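Local coordinates for protein enoyl-CoA hydratase subunit I (Geobacillus kaustophilus, PDB 2PBP) that probably acts as a beta-oxidation hydro-lyase, adding water across the double bond of enoyl-CoA thioesters, as crotonase-family hydratases do, at residues A[9-14]-A[42-47]; A[16-21]-A[53-58]; A[122-127]-A[178-183]; A[149-154]-A[172-177]. All blocks are in the same frame, centred on the assembly; numbering follows the deposited sequence.

Interaction 1. Residues A[9-14]-A[42-47]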
loop_
_atom_site.group_PDB
_atom_site.type_symbol
_atom_site.label_atom_id
_atom_site.label_comp_id
_atom_site.label_asym_id
_atom_site.label_seq_id
_atom_site.Cartn_x
_atom_site.Cartn_y
_atom_site.Cartn_z
ATOM N N ALA A 9 -22.809 -11.977 -18.529
ATOM C CA ALA A 9 -21.935 -12.595 -17.539
ATOM C C ALA A 9 -21.652 -14.053 -17.869
ATOM O O ALA A 9 -22.500 -14.755 -18.426
ATOM C CB ALA A 9 -22.560 -12.485 -16.149
ATOM N N ARG A 10 -20.453 -14.504 -17.522
ATOM C CA ARG A 10 -20.044 -15.880 -17.767
ATOM C C ARG A 10 -18.939 -16.257 -16.795
ATOM O O ARG A 10 -18.351 -15.393 -16.146
ATOM C CB ARG A 10 -19.540 -16.048 -19.205
ATOM C CG ARG A 10 -18.270 -15.274 -19.535
ATOM C CD ARG A 10 -17.939 -15.383 -21.023
ATOM N NE ARG A 10 -16.769 -14.593 -21.398
ATOM C CZ ARG A 10 -15.508 -14.973 -21.206
ATOM N NH1 ARG A 10 -15.237 -16.144 -20.641
ATOM N NH2 ARG A 10 -14.515 -14.176 -21.576
ATOM N N GLN A 11 -18.657 -17.549 -16.697
ATOM C CA GLN A 11 -17.615 -18.013 -15.797
ATOM C C GLN A 11 -16.578 -18.858 -16.511
ATOM O O GLN A 11 -16.896 -19.635 -17.409
ATOM C CB GLN A 11 -18.230 -18.809 -14.646
ATOM C CG GLN A 11 -19.181 -17.990 -13.796
ATOM C CD GLN A 11 -19.873 -18.811 -12.734
ATOM O OE1 GLN A 11 -19.236 -19.323 -11.812
ATOM N NE2 GLN A 11 -21.190 -18.946 -12.858
ATOM N N GLU A 12 -15.330 -18.679 -16.108
ATOM C CA GLU A 12 -14.210 -19.420 -16.668
ATOM C C GLU A 12 -13.444 -19.903 -15.448
ATOM O O GLU A 12 -12.633 -19.171 -14.884
ATOM C CB GLU A 12 -13.335 -18.497 -17.521
ATOM C CG GLU A 12 -12.206 -19.199 -18.257
ATOM C CD GLU A 12 -12.705 -20.269 -19.210
ATOM O OE1 GLU A 12 -13.650 -19.988 -19.980
ATOM O OE2 GLU A 12 -12.148 -21.388 -19.194
ATOM N N GLY A 13 -13.721 -21.135 -15.029
ATOM C CA GLY A 13 -13.063 -21.662 -13.851
ATOM C C GLY A 13 -13.586 -20.911 -12.639
ATOM O O GLY A 13 -14.797 -20.803 -12.452
ATOM N N ALA A 14 -12.681 -20.376 -11.826
ATOM C CA ALA A 14 -13.068 -19.631 -10.629
ATOM C C ALA A 14 -13.112 -18.130 -10.901
ATOM O O ALA A 14 -13.136 -17.320 -9.972
ATOM C CB ALA A 14 -12.088 -19.927 -9.496
ATOM N N GLU A 42 -22.644 -8.153 -7.460
ATOM C CA GLU A 42 -23.020 -8.651 -6.146
ATOM C C GLU A 42 -23.329 -10.146 -6.204
ATOM O O GLU A 42 -23.065 -10.873 -5.250
ATOM C CB GLU A 42 -24.215 -7.867 -5.585
ATOM C CG GLU A 42 -23.894 -6.395 -5.312
ATOM C CD GLU A 42 -24.988 -5.683 -4.538
ATOM O OE1 GLU A 42 -26.167 -6.072 -4.678
ATOM O OE2 GLU A 42 -24.672 -4.723 -3.803
ATOM N N ALA A 43 -23.866 -10.603 -7.331
ATOM C CA ALA A 43 -24.183 -12.019 -7.497
ATOM C C ALA A 43 -22.896 -12.845 -7.461
ATOM O O ALA A 43 -22.809 -13.848 -6.750
ATOM C CB ALA A 43 -24.910 -12.240 -8.810
ATOM N N PHE A 44 -21.897 -12.423 -8.231
ATOM C CA PHE A 44 -20.619 -13.125 -8.258
ATOM C C PHE A 44 -19.911 -12.995 -6.906
ATOM O O PHE A 44 -19.210 -13.908 -6.476
ATOM C CB PHE A 44 -19.699 -12.561 -9.353
ATOM C CG PHE A 44 -19.962 -13.110 -10.738
ATOM C CD1 PHE A 44 -20.457 -14.400 -10.917
ATOM C CD2 PHE A 44 -19.647 -12.354 -11.865
ATOM C CE1 PHE A 44 -20.630 -14.928 -12.198
ATOM C CE2 PHE A 44 -19.815 -12.871 -13.150
ATOM C CZ PHE A 44 -20.308 -14.162 -13.317
ATOM N N ASP A 45 -20.090 -11.854 -6.246
ATOM C CA ASP A 45 -19.457 -11.610 -4.949
ATOM C C ASP A 45 -19.976 -12.591 -3.897
ATOM O O ASP A 45 -19.222 -13.017 -3.019
ATOM C CB ASP A 45 -19.706 -10.158 -4.509
ATOM C CG ASP A 45 -18.819 -9.723 -3.342
ATOM O OD1 ASP A 45 -17.702 -10.258 -3.182
ATOM O OD2 ASP A 45 -19.234 -8.819 -2.586
ATOM N N ARG A 46 -21.252 -12.958 -4.002
ATOM C CA ARG A 46 -21.874 -13.894 -3.060
ATOM C C ARG A 46 -21.561 -15.358 -3.388
ATOM O O ARG A 46 -21.715 -16.235 -2.536
ATOM C CB ARG A 46 -23.398 -13.719 -3.053
ATOM C CG ARG A 46 -23.903 -12.333 -2.683
ATOM C CD ARG A 46 -25.426 -12.334 -2.529
ATOM N NE ARG A 46 -26.135 -12.629 -3.776
ATOM C CZ ARG A 46 -26.543 -11.708 -4.648
ATOM N NH1 ARG A 46 -26.317 -10.423 -4.418
ATOM N NH2 ARG A 46 -27.181 -12.075 -5.750
ATOM N N ASN A 47 -21.133 -15.616 -4.621
ATOM C CA ASN A 47 -20.811 -16.969 -5.082
ATOM C C ASN A 47 -19.392 -17.360 -4.662
ATOM O O ASN A 47 -18.415 -16.851 -5.207
ATOM C CB ASN A 47 -20.924 -17.034 -6.611
ATOM C CG ASN A 47 -20.871 -18.457 -7.149
ATOM O OD1 ASN A 47 -20.306 -19.355 -6.525
ATOM N ND2 ASN A 47 -21.450 -18.662 -8.328
HETATM O O HOH W 1 -20.910 -20.806 -9.962
#
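Phe44 meets Ala9, Arg10 and Gln11 with the outer end of its ring. Gln11 CG lies 3.7 Å from Phe44 CE1. The carbonyl O of Arg10 approaches Phe44 CZ at 3.7 Å, and the methyl CB of Ala9 is 4.0 Å from the same CZ. All three come at a slant to the ring. The Gln11 amide is turned 66° from the plane of the Phe44 ring. Its chain runs extended beyond CG, with chi2 at 175°, and carries the amide past the ring toward Asn47. The two amides are not bonded directly: Gln11 OE1 and Asn47 ND2 are 4.2 Å apart, and one water spans them. It donates to Gln11 OE1 at 2.9 Å and accepts from Asn47 ND2 at 2.7 Å.

In the crotonase fold this contact sets the end of helix 31-46 against strand 7-12, the outermost strand of the six-stranded sheet on this side. The axes of the two short segments are 11.1 Å apart, and the Phe44 ring reaches across the gap to the strand.

Further out, the Phe44 ring also packs on Ile18 of the next strand and on Val50. Gln11 leans on Val50 too. Asn47 lies at the C-terminal end of helix 31-46. Its OD1 accepts from the backbone N of Lys49, which holds the amide so that ND2 is turned to the water.

Interaction 2. Residues A[16-21]-A[53-58]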
loop_
_atom_site.group_PDB
_atom_site.type_symbol
_atom_site.label_atom_id
_atom_site.label_comp_id
_atom_site.label_asym_id
_atom_site.label_seq_id
_atom_site.Cartn_x
_atom_site.Cartn_y
_atom_site.Cartn_z
ATOM N N GLY A 16 -15.154 -14.960 -12.598
ATOM C CA GLY A 16 -16.437 -14.511 -13.104
ATOM C C GLY A 16 -16.181 -13.315 -13.999
ATOM O O GLY A 16 -15.476 -12.384 -13.607
ATOM N N ILE A 17 -16.740 -13.344 -15.206
ATOM C CA ILE A 17 -16.553 -12.253 -16.154
ATOM C C ILE A 17 -17.855 -11.500 -16.411
ATOM O O ILE A 17 -18.898 -12.103 -16.658
ATOM C CB ILE A 17 -16.017 -12.772 -17.524
ATOM C CG1 ILE A 17 -14.742 -13.595 -17.319
ATOM C CG2 ILE A 17 -15.751 -11.602 -18.459
ATOM C CD1 ILE A 17 -13.541 -12.895 -16.644
ATOM N N ILE A 18 -17.785 -10.177 -16.341
ATOM C CA ILE A 18 -18.944 -9.347 -16.622
ATOM C C ILE A 18 -18.545 -8.447 -17.787
ATOM O O ILE A 18 -17.648 -7.609 -17.668
ATOM C CB ILE A 18 -19.343 -8.485 -15.409
ATOM C CG1 ILE A 18 -19.812 -9.394 -14.264
ATOM C CG2 ILE A 18 -20.440 -7.513 -15.809
ATOM C CD1 ILE A 18 -19.913 -8.712 -12.902
ATOM N N GLU A 19 -19.199 -8.645 -18.923
ATOM C CA GLU A 19 -18.909 -7.868 -20.116
ATOM C C GLU A 19 -20.029 -6.878 -20.397
ATOM O O GLU A 19 -21.178 -7.274 -20.595
ATOM C CB GLU A 19 -18.728 -8.815 -21.313
ATOM C CG GLU A 19 -18.687 -8.130 -22.669
ATOM C CD GLU A 19 -18.578 -9.121 -23.818
ATOM O OE1 GLU A 19 -19.098 -10.250 -23.680
ATOM O OE2 GLU A 19 -17.990 -8.768 -24.862
ATOM N N LEU A 20 -19.702 -5.588 -20.387
ATOM C CA LEU A 20 -20.706 -4.571 -20.690
ATOM C C LEU A 20 -21.067 -4.855 -22.143
ATOM O O LEU A 20 -20.181 -4.942 -22.998
ATOM C CB LEU A 20 -20.118 -3.165 -20.536
ATOM C CG LEU A 20 -19.430 -2.896 -19.192
ATOM C CD1 LEU A 20 -19.114 -1.412 -19.065
ATOM C CD2 LEU A 20 -20.329 -3.342 -18.053
ATOM N N ALA A 21 -22.360 -4.999 -22.420
ATOM C CA ALA A 21 -22.810 -5.347 -23.763
ATOM C C ALA A 21 -23.661 -4.337 -24.529
ATOM O O ALA A 21 -24.681 -4.704 -25.118
ATOM C CB ALA A 21 -23.535 -6.687 -23.711
ATOM N N ILE A 53 -13.272 -11.468 -10.029
ATOM C CA ILE A 53 -14.270 -10.907 -10.927
ATOM C C ILE A 53 -13.547 -9.984 -11.898
ATOM O O ILE A 53 -12.746 -9.146 -11.485
ATOM C CB ILE A 53 -15.325 -10.087 -10.146
ATOM C CG1 ILE A 53 -16.069 -10.998 -9.165
ATOM C CG2 ILE A 53 -16.291 -9.408 -11.114
ATOM C CD1 ILE A 53 -16.886 -10.267 -8.102
ATOM N N VAL A 54 -13.824 -10.151 -13.185
ATOM C CA VAL A 54 -13.211 -9.317 -14.213
ATOM C C VAL A 54 -14.291 -8.529 -14.947
ATOM O O VAL A 54 -15.295 -9.097 -15.376
ATOM C CB VAL A 54 -12.433 -10.170 -15.245
ATOM C CG1 VAL A 54 -11.957 -9.294 -16.403
ATOM C CG2 VAL A 54 -11.245 -10.842 -14.571
ATOM N N LEU A 55 -14.085 -7.222 -15.067
ATOM C CA LEU A 55 -15.024 -6.358 -15.768
ATOM C C LEU A 55 -14.358 -5.908 -17.059
ATOM O O LEU A 55 -13.181 -5.546 -17.064
ATOM C CB LEU A 55 -15.359 -5.112 -14.946
ATOM C CG LEU A 55 -15.931 -5.246 -13.536
ATOM C CD1 LEU A 55 -16.277 -3.856 -13.018
ATOM C CD2 LEU A 55 -17.162 -6.134 -13.548
ATOM N N THR A 56 -15.109 -5.931 -18.153
ATOM C CA THR A 56 -14.570 -5.492 -19.427
ATOM C C THR A 56 -15.717 -5.050 -20.329
ATOM O O THR A 56 -16.885 -5.314 -20.037
ATOM C CB THR A 56 -13.754 -6.615 -20.108
ATOM O OG1 THR A 56 -12.917 -6.045 -21.121
ATOM C CG2 THR A 56 -14.677 -7.645 -20.745
ATOM N N GLY A 57 -15.385 -4.366 -21.416
ATOM C CA GLY A 57 -16.417 -3.896 -22.320
ATOM C C GLY A 57 -16.366 -4.529 -23.694
ATOM O O GLY A 57 -15.304 -4.916 -24.179
ATOM N N ARG A 58 -17.530 -4.643 -24.322
ATOM C CA ARG A 58 -17.620 -5.213 -25.656
ATOM C C ARG A 58 -17.414 -4.082 -26.657
ATOM O O ARG A 58 -17.829 -2.948 -26.417
ATOM C CB ARG A 58 -18.994 -5.855 -25.855
ATOM C CG ARG A 58 -19.185 -6.548 -27.196
ATOM C CD ARG A 58 -20.563 -7.196 -27.276
ATOM N NE ARG A 58 -20.731 -8.255 -26.283
ATOM C CZ ARG A 58 -21.865 -8.922 -26.088
ATOM N NH1 ARG A 58 -22.938 -8.638 -26.814
ATOM N NH2 ARG A 58 -21.927 -9.876 -25.170
#
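Strands 15-20 and 52-57 are the two strands of a beta-alpha-beta crossover, joined through helix 31-46. They lie side by side and parallel in the main sheet of the crotonase fold. Residues 16-20 pair in order with 53-57. Gly16 O accepts from Val54 N at 2.8 Å, and Val54 O accepts from Ile18 N. Ile18 O then takes Thr56 N, and Thr56 O takes Leu20 N. Leu20 O receives Arg58 N at the end of the run.

Ile18, Leu20, Ile53 and Leu55 share one face, where helix 31-46 packs on Ile18 and Leu20. There Leu55 CD2 packs on Ile18 CB at 3.7 Å. Ile17 and Val54 point to the other face, toward helix 186-198. The Ile17 chain bends at chi2 (-59°), bringing CD1 to 3.3 Å from Val54 CB, tighter than usual for carbons. Thr56 OG1 on this face is bonded to Ala101 O of the next strand.

Arg58, just past the strand, forms a salt bridge with Glu19. Arg58 NE donates to Glu19 OE2 at 3.1 Å, and Arg58 NH2 makes a weak bond to Glu19 OE1 at 3.2 Å. The carboxylate and guanidinium planes are 77° apart. NE meets OE2 from above the carboxylate plane, while OE2 lies in the guanidinium plane. Over one guanidinium face sits the methyl of Ala21, with CB 3.7 Å from Arg58 CZ.

Interaction 3. Residues A[122-127]-A[178-183]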
loop_
_atom_site.group_PDB
_atom_site.type_symbol
_atom_site.label_atom_id
_atom_site.label_comp_id
_atom_site.label_asym_id
_atom_site.label_seq_id
_atom_site.Cartn_x
_atom_site.Cartn_y
_atom_site.Cartn_z
ATOM N N ALA A 122 -4.760 -2.740 -18.739
ATOM C CA ALA A 122 -5.239 -1.961 -19.869
ATOM C C ALA A 122 -4.619 -2.291 -21.210
ATOM O O ALA A 122 -3.470 -2.721 -21.303
ATOM C CB ALA A 122 -5.053 -0.470 -19.578
ATOM N N SER A 123 -5.419 -2.078 -22.248
ATOM C CA SER A 123 -4.999 -2.276 -23.625
ATOM C C SER A 123 -4.333 -0.978 -24.056
ATOM O O SER A 123 -4.455 0.047 -23.384
ATOM C CB SER A 123 -6.214 -2.534 -24.520
ATOM O OG SER A 123 -5.923 -2.230 -25.876
ATOM N N SER A 124 -3.627 -1.026 -25.179
ATOM C CA SER A 124 -2.985 0.163 -25.712
ATOM C C SER A 124 -4.082 1.041 -26.313
ATOM O O SER A 124 -3.874 2.217 -26.596
ATOM C CB SER A 124 -1.967 -0.223 -26.789
ATOM O OG SER A 124 -0.905 -0.986 -26.248
ATOM N N ALA A 125 -5.256 0.451 -26.506
ATOM C CA ALA A 125 -6.396 1.156 -27.074
ATOM C C ALA A 125 -7.123 1.961 -26.000
ATOM O O ALA A 125 -8.060 2.703 -26.295
ATOM C CB ALA A 125 -7.362 0.155 -27.705
ATOM N N ALA A 126 -6.680 1.818 -24.753
ATOM C CA ALA A 126 -7.326 2.498 -23.635
ATOM C C ALA A 126 -6.912 3.940 -23.373
ATOM O O ALA A 126 -5.748 4.314 -23.507
ATOM C CB ALA A 126 -7.137 1.674 -22.360
ATOM N N GLU A 127 -7.898 4.737 -22.984
ATOM C CA GLU A 127 -7.707 6.140 -22.640
ATOM C C GLU A 127 -8.631 6.385 -21.457
ATOM O O GLU A 127 -9.739 5.861 -21.420
ATOM C CB GLU A 127 -8.091 7.058 -23.802
ATOM C CG GLU A 127 -7.024 7.174 -24.880
ATOM C CD GLU A 127 -7.282 8.336 -25.823
ATOM O OE1 GLU A 127 -8.273 8.281 -26.580
ATOM O OE2 GLU A 127 -6.495 9.308 -25.801
ATOM N N ASN A 178 -2.055 -1.194 -13.609
ATOM C CA ASN A 178 -1.032 -2.156 -13.210
ATOM C C ASN A 178 -0.138 -2.621 -14.359
ATOM O O ASN A 178 1.063 -2.837 -14.171
ATOM C CB ASN A 178 -1.698 -3.351 -12.527
ATOM C CG ASN A 178 -2.302 -2.983 -11.173
ATOM O OD1 ASN A 178 -1.598 -2.897 -10.165
ATOM N ND2 ASN A 178 -3.607 -2.748 -11.152
ATOM N N ARG A 179 -0.718 -2.781 -15.543
ATOM C CA ARG A 179 0.052 -3.198 -16.709
ATOM C C ARG A 179 -0.691 -2.882 -17.997
ATOM O O ARG A 179 -1.923 -2.797 -18.019
ATOM C CB ARG A 179 0.366 -4.696 -16.651
ATOM C CG ARG A 179 -0.821 -5.601 -16.911
ATOM C CD ARG A 179 -0.392 -7.060 -16.987
ATOM N NE ARG A 179 0.673 -7.270 -17.966
ATOM C CZ ARG A 179 1.081 -8.466 -18.381
ATOM N NH1 ARG A 179 0.511 -9.566 -17.905
ATOM N NH2 ARG A 179 2.061 -8.563 -19.270
ATOM N N VAL A 180 0.071 -2.713 -19.072
ATOM C CA VAL A 180 -0.487 -2.397 -20.377
ATOM C C VAL A 180 -0.056 -3.453 -21.388
ATOM O O VAL A 180 1.109 -3.852 -21.424
ATOM C CB VAL A 180 0.003 -1.014 -20.862
ATOM C CG1 VAL A 180 -0.609 -0.682 -22.211
ATOM C CG2 VAL A 180 -0.346 0.049 -19.828
ATOM N N VAL A 181 -1.001 -3.910 -22.199
ATOM C CA VAL A 181 -0.709 -4.910 -23.218
ATOM C C VAL A 181 -1.447 -4.571 -24.504
ATOM O O VAL A 181 -2.408 -3.802 -24.496
ATOM C CB VAL A 181 -1.122 -6.324 -22.764
ATOM C CG1 VAL A 181 -0.258 -6.765 -21.589
ATOM C CG2 VAL A 181 -2.593 -6.338 -22.379
ATOM N N SER A 182 -0.988 -5.143 -25.610
ATOM C CA SER A 182 -1.611 -4.902 -26.902
ATOM C C SER A 182 -3.067 -5.364 -26.858
ATOM O O SER A 182 -3.411 -6.298 -26.135
ATOM C CB SER A 182 -0.845 -5.649 -27.996
ATOM O OG SER A 182 -1.285 -5.258 -29.284
ATOM N N PRO A 183 -3.945 -4.710 -27.636
ATOM C CA PRO A 183 -5.374 -5.043 -27.689
ATOM C C PRO A 183 -5.733 -6.524 -27.785
ATOM O O PRO A 183 -6.567 -7.013 -27.020
ATOM C CB PRO A 183 -5.860 -4.256 -28.903
ATOM C CG PRO A 183 -5.012 -3.031 -28.846
ATOM C CD PRO A 183 -3.640 -3.584 -28.538
#
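Ala122 O accepts the N-H of Val181 at 2.9 Å, and the CA of Val180 also approaches it at 3.1 Å, as a CA-H...O contact. Ala122 N in turn donates to Arg179 O at 2.9 Å, almost straight at 174°. These two backbone bonds pair Ala122 with Val180 in parallel fashion. They attach strand 179-181, the outermost on its side, to strand 119-123 of the main crotonase sheet.

Segment 122-127 then bends into a type I beta turn from Ser123 to Ala126, closed by Ala126 N to Ser123 O. Ser123 OG stands anti to its own nitrogen, chi1 158°, and receives Ala125 N at 2.8 Å. This is an ST turn. Pro183 packs against it, with its CG 3.2 Å from Ser123 OG and 4.1 Å from the methyl of Ala125. On the opposite face of the paired strands, Val180 CG1 lies 3.6 Å from Ala122 O.

Helix 186-198 lies on the side of Ser123 and Val181, both of which touch Leu186. Arg179 and Ser182 have their polar partners elsewhere: a salt bridge to Glu189 and a hydrogen bond to Glu184. Across the contact itself, backbone bonds thus do the polar work. Ser123 OG accepts from Ala125 N within its own turn; the Pro183 ring offers it carbons alone, so that contact is van der Waals.

Interaction 4. Residues A[149-154]-A[172-177]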
loop_
_atom_site.group_PDB
_atom_site.type_symbol
_atom_site.label_atom_id
_atom_site.label_comp_id
_atom_site.label_asym_id
_atom_site.label_seq_id
_atom_site.Cartn_x
_atom_site.Cartn_y
_atom_site.Cartn_z
ATOM N N LYS A 149 -6.545 10.564 -4.521
ATOM C CA LYS A 149 -5.831 9.696 -3.593
ATOM C C LYS A 149 -4.703 8.953 -4.299
ATOM O O LYS A 149 -3.663 8.680 -3.703
ATOM C CB LYS A 149 -6.791 8.695 -2.942
ATOM C CG LYS A 149 -7.794 9.335 -1.989
ATOM C CD LYS A 149 -8.547 8.290 -1.185
ATOM C CE LYS A 149 -9.561 8.928 -0.241
ATOM N NZ LYS A 149 -8.931 9.840 0.758
ATOM N N LEU A 150 -4.898 8.639 -5.575
ATOM C CA LEU A 150 -3.882 7.916 -6.329
ATOM C C LEU A 150 -2.715 8.753 -6.845
ATOM O O LEU A 150 -1.568 8.313 -6.782
ATOM C CB LEU A 150 -4.518 7.185 -7.514
ATOM C CG LEU A 150 -5.365 5.951 -7.196
ATOM C CD1 LEU A 150 -6.079 5.484 -8.456
ATOM C CD2 LEU A 150 -4.469 4.845 -6.647
ATOM N N ILE A 151 -2.993 9.952 -7.352
ATOM C CA ILE A 151 -1.922 10.773 -7.910
ATOM C C ILE A 151 -1.682 12.149 -7.287
ATOM O O ILE A 151 -0.847 12.913 -7.776
ATOM C CB ILE A 151 -2.123 10.920 -9.448
ATOM C CG1 ILE A 151 -3.403 11.693 -9.763
ATOM C CG2 ILE A 151 -2.270 9.539 -10.078
ATOM C CD1 ILE A 151 -3.482 12.259 -11.182
ATOM N N GLY A 152 -2.406 12.465 -6.219
ATOM C CA GLY A 152 -2.223 13.751 -5.565
ATOM C C GLY A 152 -3.093 14.851 -6.148
ATOM O O GLY A 152 -3.499 14.764 -7.304
ATOM N N PRO A 153 -3.379 15.914 -5.380
ATOM C CA PRO A 153 -4.217 17.022 -5.852
ATOM C C PRO A 153 -3.654 17.869 -6.995
ATOM O O PRO A 153 -4.414 18.367 -7.831
ATOM C CB PRO A 153 -4.440 17.843 -4.586
ATOM C CG PRO A 153 -3.152 17.658 -3.853
ATOM C CD PRO A 153 -2.899 16.170 -4.011
ATOM N N LYS A 154 -2.336 18.044 -7.029
ATOM C CA LYS A 154 -1.704 18.847 -8.079
ATOM C C LYS A 154 -1.961 18.246 -9.463
ATOM O O LYS A 154 -2.404 18.935 -10.387
ATOM C CB LYS A 154 -0.192 18.955 -7.827
ATOM C CG LYS A 154 0.195 19.755 -6.579
ATOM C CD LYS A 154 0.079 21.259 -6.816
ATOM C CE LYS A 154 0.440 22.066 -5.574
ATOM N NZ LYS A 154 -0.582 21.937 -4.488
ATOM N N GLU A 172 -0.271 4.071 -16.183
ATOM C CA GLU A 172 0.559 3.048 -15.561
ATOM C C GLU A 172 1.710 3.692 -14.798
ATOM O O GLU A 172 2.041 3.270 -13.694
ATOM C CB GLU A 172 1.124 2.090 -16.611
ATOM C CG GLU A 172 2.096 1.077 -16.021
ATOM C CD GLU A 172 2.705 0.169 -17.064
ATOM O OE1 GLU A 172 3.208 0.693 -18.078
ATOM O OE2 GLU A 172 2.686 -1.066 -16.865
ATOM N N GLN A 173 2.315 4.716 -15.390
ATOM C CA GLN A 173 3.426 5.412 -14.751
ATOM C C GLN A 173 2.969 6.081 -13.456
ATOM O O GLN A 173 3.740 6.201 -12.502
ATOM C CB GLN A 173 4.006 6.472 -15.693
ATOM C CG GLN A 173 4.497 5.951 -17.041
ATOM C CD GLN A 173 5.599 4.911 -16.919
ATOM O OE1 GLN A 173 5.334 3.706 -16.873
ATOM N NE2 GLN A 173 6.843 5.373 -16.860
ATOM N N LEU A 174 1.709 6.512 -13.428
ATOM C CA LEU A 174 1.144 7.171 -12.255
ATOM C C LEU A 174 0.683 6.182 -11.191
ATOM O O LEU A 174 0.341 6.577 -10.076
ATOM C CB LEU A 174 -0.026 8.072 -12.669
ATOM C CG LEU A 174 0.324 9.313 -13.497
ATOM C CD1 LEU A 174 -0.950 9.987 -13.982
ATOM C CD2 LEU A 174 1.155 10.275 -12.658
ATOM N N GLY A 175 0.674 4.897 -11.529
ATOM C CA GLY A 175 0.261 3.896 -10.563
ATOM C C GLY A 175 -1.231 3.624 -10.549
ATOM O O GLY A 175 -1.754 3.028 -9.605
ATOM N N ILE A 176 -1.923 4.079 -11.589
ATOM C CA ILE A 176 -3.360 3.860 -11.701
ATOM C C ILE A 176 -3.597 2.510 -12.379
ATOM O O ILE A 176 -4.455 1.732 -11.954
ATOM C CB ILE A 176 -4.025 4.969 -12.538
ATOM C CG1 ILE A 176 -3.812 6.326 -11.857
ATOM C CG2 ILE A 176 -5.510 4.669 -12.708
ATOM C CD1 ILE A 176 -4.119 7.539 -12.732
ATOM N N VAL A 177 -2.832 2.249 -13.435
ATOM C CA VAL A 177 -2.926 1.000 -14.186
ATOM C C VAL A 177 -1.761 0.088 -13.802
ATOM O O VAL A 177 -0.620 0.538 -13.682
ATOM C CB VAL A 177 -2.901 1.262 -15.712
ATOM C CG1 VAL A 177 -2.632 -0.035 -16.471
ATOM C CG2 VAL A 177 -4.242 1.849 -16.155
#
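No flat side chain takes part here: Leu150 and Ile151 meet Leu174 and Ile176 through aliphatic branches. The contact sets the end of helix 143-151 against the turn that leaves helix 168-173, in the enoyl-CoA hydratase/isomerase (crotonase) fold. That turn is a Schellman motif. Gly175 takes a positive phi of 88°, and Gly175 N bonds back to Glu172 O at 3.0 Å. Leu174 and Ile176, on either side of Gly175 in sequence, both reach Ile151.

Ile151 CG2 is the main point of touch. It reaches Leu174 CB at 3.7 Å and Ile176 CD1 at 3.8 Å, so this one methyl sits between the two side chains. The torsion explains it. CG1 stands between the backbone N and the carbonyl carbon, chi1 65°, which leaves CG2 to face the other segment. The side chains of Ile151 and Leu174 cross obliquely.

Gly152, the N-cap of helix 153-162, comes next. Ile151 O accepts from Arg155 of that helix, and Leu174 packs on the Arg155 side chain.

Leu115 of helix 109-115 touches both Leu150 and Ile176, and Met166 lies on Leu174 and Ile176. Leu150 also packs on Pro153 of the second subunit, which places the contact beside the subunit interface. Within the pair, Leu150 makes a looser approach, with its CD1 4.2 Å from Ile176 CG1.

Interactions 1, 2 and 3 all reach the six-stranded sheet. Interaction 2 is its buried interior, where parallel backbone bonds and aliphatic side chains dominate, with a salt bridge at one end. Interaction 1 lies at one outer strand, is largely a surface contact, and uses one ring and a bridging water. The two touch: Phe44 packs on Ile18, and Arg10 O probably accepts from Ile17 N. Interaction 3 is partly buried and joins the strand at the other end of the sheet, with two backbone bonds and a turn. Interaction 4 is nested in the chain loop that interaction 3 closes. It is buried and purely apolar between side chains. Ala122 packs on Val177, so these two also meet.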